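Luciferase-like enzymeAMP-CoA-ligase (Zophobas atratus, PDB 4W8O) probably activates carboxylic acids with ATP to acyl-adenylates and transfers them to coenzyme A, as a luciferase-like relative of beetle luciferases from a nonluminescent mealworm. Local coordinates at residues 406-411 against 419-424. Residues are numbered along the deposited sequence; the frame is centred on the assembly and turned at random.
Sequences GDIGYY and VIERIK
A classic beta bulge marks the antiparallel hairpin in which Asp-407 to Gly-409 pair with Val-419 to Arg-422 of the edge strand 417-422, in this member of the adenylate-forming superfamily. At the bulge Ile-420 and Glu-421 both face Ile-408, whose O accepts from Ile-420 N at 2.8 Å and from Glu-421 N at 3.2 Å. Ile-408 N donates to Glu-421 O, and Ile-423 N reaches Gly-406 O (2.9 Å).

Ile-408 suits its place because its two branches part: CG2, anti to the backbone N, meets Ile-420 CD1 at 3.8 Å, while CD1 lies against Ile-423 CG1 at 3.5 Å. With alanine in place of Ile-408, neither contact remains, and Ile-420 and Ile-423 would probably be freer to turn.

On the face opposite Ile-408, Asp-407 OD1 forms a salt bridge with Arg-422 NH1, implausibly short at 2.4 Å, the carboxylate and guanidinium planes 87° apart. Gly-406, whose positive phi (75°) suits glycine, lays its O over one guanidinium face. Tyr-322 OH binds Asp-407 OD2 and Thr-405 O accepts from Arg-422 NH2; these bonds probably limit rotation of either group, consistent with an aspartate kept in position for nucleotide binding, as in related adenylate-forming enzymes.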
loop_
_atom_site.group_PDB
_atom_site.type_symbol
_atom_site.label_atom_id
_atom_site.label_comp_id
_atom_site.label_asym_id
_atom_site.label_seq_id
_atom_site.Cartn_x
_atom_site.Cartn_y
_atom_site.Cartn_z
ATOM N N GLY A 406 7.513 -6.493 -16.413
ATOM C CA GLY A 406 6.969 -7.777 -16.838
ATOM C C GLY A 406 5.664 -7.653 -17.601
ATOM O O GLY A 406 5.016 -8.665 -17.881
ATOM N N ASP A 407 5.277 -6.427 -17.952
ATOM C CA ASP A 407 4.039 -6.184 -18.682
ATOM C C ASP A 407 4.354 -5.732 -20.100
ATOM O O ASP A 407 5.364 -5.069 -20.337
ATOM C CB ASP A 407 3.198 -5.105 -17.993
ATOM C CG ASP A 407 2.737 -5.509 -16.608
ATOM O OD1 ASP A 407 2.163 -6.611 -16.469
ATOM O OD2 ASP A 407 2.943 -4.718 -15.659
ATOM N N ILE A 408 3.478 -6.102 -21.026
ATOM C CA ILE A 408 3.531 -5.667 -22.412
ATOM C C ILE A 408 2.456 -4.608 -22.590
ATOM O O ILE A 408 1.314 -4.800 -22.149
ATOM C CB ILE A 408 3.266 -6.842 -23.375
ATOM C CG1 ILE A 408 4.379 -7.888 -23.271
ATOM C CG2 ILE A 408 3.120 -6.366 -24.810
ATOM C CD1 ILE A 408 5.783 -7.351 -23.469
ATOM N N GLY A 409 2.832 -3.490 -23.221
ATOM C CA GLY A 409 1.894 -2.408 -23.534
ATOM C C GLY A 409 2.423 -1.385 -24.542
ATOM O O GLY A 409 3.386 -1.648 -25.264
ATOM N N TYR A 410 1.777 -0.221 -24.588
ATOM C CA TYR A 410 2.149 0.865 -25.492
ATOM C C TYR A 410 1.541 2.161 -24.947
ATOM O O TYR A 410 0.695 2.110 -24.044
ATOM C CB TYR A 410 1.606 0.597 -26.908
ATOM C CG TYR A 410 0.099 0.601 -26.978
ATOM C CD1 TYR A 410 -0.628 -0.570 -26.772
ATOM C CD2 TYR A 410 -0.609 1.780 -27.220
ATOM C CE1 TYR A 410 -2.014 -0.573 -26.820
ATOM C CE2 TYR A 410 -1.999 1.785 -27.271
ATOM C CZ TYR A 410 -2.693 0.603 -27.065
ATOM O OH TYR A 410 -4.066 0.589 -27.113
ATOM N N TYR A 411 1.949 3.302 -25.508
ATOM C CA TYR A 411 1.355 4.606 -25.156
ATOM C C TYR A 411 0.842 5.379 -26.378
ATOM O O TYR A 411 1.207 5.087 -27.515
ATOM C CB TYR A 411 2.341 5.481 -24.368
ATOM C CG TYR A 411 3.597 5.849 -25.126
ATOM C CD1 TYR A 411 4.685 4.991 -25.157
ATOM C CD2 TYR A 411 3.696 7.061 -25.813
ATOM C CE1 TYR A 411 5.836 5.315 -25.847
ATOM C CE2 TYR A 411 4.846 7.397 -26.510
ATOM C CZ TYR A 411 5.912 6.517 -26.524
ATOM O OH TYR A 411 7.059 6.828 -27.206
ATOM N N VAL A 419 -1.739 -1.074 -20.795
ATOM C CA VAL A 419 -1.118 -2.357 -20.464
ATOM C C VAL A 419 -2.006 -3.437 -21.045
ATOM O O VAL A 419 -3.221 -3.412 -20.846
ATOM C CB VAL A 419 -0.996 -2.553 -18.935
ATOM C CG1 VAL A 419 -0.384 -3.913 -18.608
ATOM C CG2 VAL A 419 -0.176 -1.427 -18.318
ATOM N N ILE A 420 -1.413 -4.379 -21.769
ATOM C CA ILE A 420 -2.211 -5.381 -22.469
ATOM C C ILE A 420 -2.018 -6.815 -21.966
ATOM O O ILE A 420 -2.982 -7.575 -21.927
ATOM C CB ILE A 420 -2.054 -5.268 -24.012
ATOM C CG1 ILE A 420 -0.627 -5.569 -24.476
ATOM C CG2 ILE A 420 -2.458 -3.872 -24.473
ATOM C CD1 ILE A 420 -0.408 -5.365 -25.967
ATOM N N GLU A 421 -0.806 -7.193 -21.572
ATOM C CA GLU A 421 -0.562 -8.557 -21.083
ATOM C C GLU A 421 0.749 -8.680 -20.326
ATOM O O GLU A 421 1.600 -7.797 -20.397
ATOM C CB GLU A 421 -0.557 -9.563 -22.245
ATOM C CG GLU A 421 0.645 -9.449 -23.178
ATOM C CD GLU A 421 0.640 -10.504 -24.267
ATOM O OE1 GLU A 421 -0.410 -10.674 -24.919
ATOM O OE2 GLU A 421 1.683 -11.163 -24.472
ATOM N N ARG A 422 0.908 -9.795 -19.624
ATOM C CA ARG A 422 2.147 -10.105 -18.927
ATOM C C ARG A 422 3.027 -11.003 -19.777
ATOM O O ARG A 422 2.536 -11.860 -20.515
ATOM C CB ARG A 422 1.863 -10.800 -17.597
ATOM C CG ARG A 422 1.149 -9.924 -16.582
ATOM C CD ARG A 422 1.491 -10.333 -15.159
ATOM N NE ARG A 422 2.928 -10.253 -14.886
ATOM C CZ ARG A 422 3.606 -9.130 -14.632
ATOM N NH1 ARG A 422 3.002 -7.947 -14.607
ATOM N NH2 ARG A 422 4.911 -9.190 -14.395
ATOM N N ILE A 423 4.331 -10.807 -19.659
ATOM C CA ILE A 423 5.305 -11.682 -20.297
ATOM C C ILE A 423 5.296 -13.033 -19.569
ATOM O O ILE A 423 5.382 -13.080 -18.338
ATOM C CB ILE A 423 6.710 -11.045 -20.255
ATOM C CG1 ILE A 423 6.725 -9.746 -21.072
ATOM C CG2 ILE A 423 7.766 -12.019 -20.765
ATOM C CD1 ILE A 423 7.801 -8.768 -20.654
ATOM N N LYS A 424 5.173 -14.124 -20.322
ATOM C CA LYS A 424 5.123 -15.468 -19.728
ATOM C C LYS A 424 6.473 -15.923 -19.167
ATOM O O LYS A 424 7.530 -15.567 -19.696
ATOM C CB LYS A 424 4.640 -16.501 -20.750
ATOM C CG LYS A 424 3.129 -16.579 -20.906
ATOM C CD LYS A 424 2.739 -17.521 -22.037
ATOM C CE LYS A 424 3.102 -18.970 -21.732
ATOM N NZ LYS A 424 2.882 -19.861 -22.904
HETATM O O HOH W 1 5.443 -11.013 -16.441
#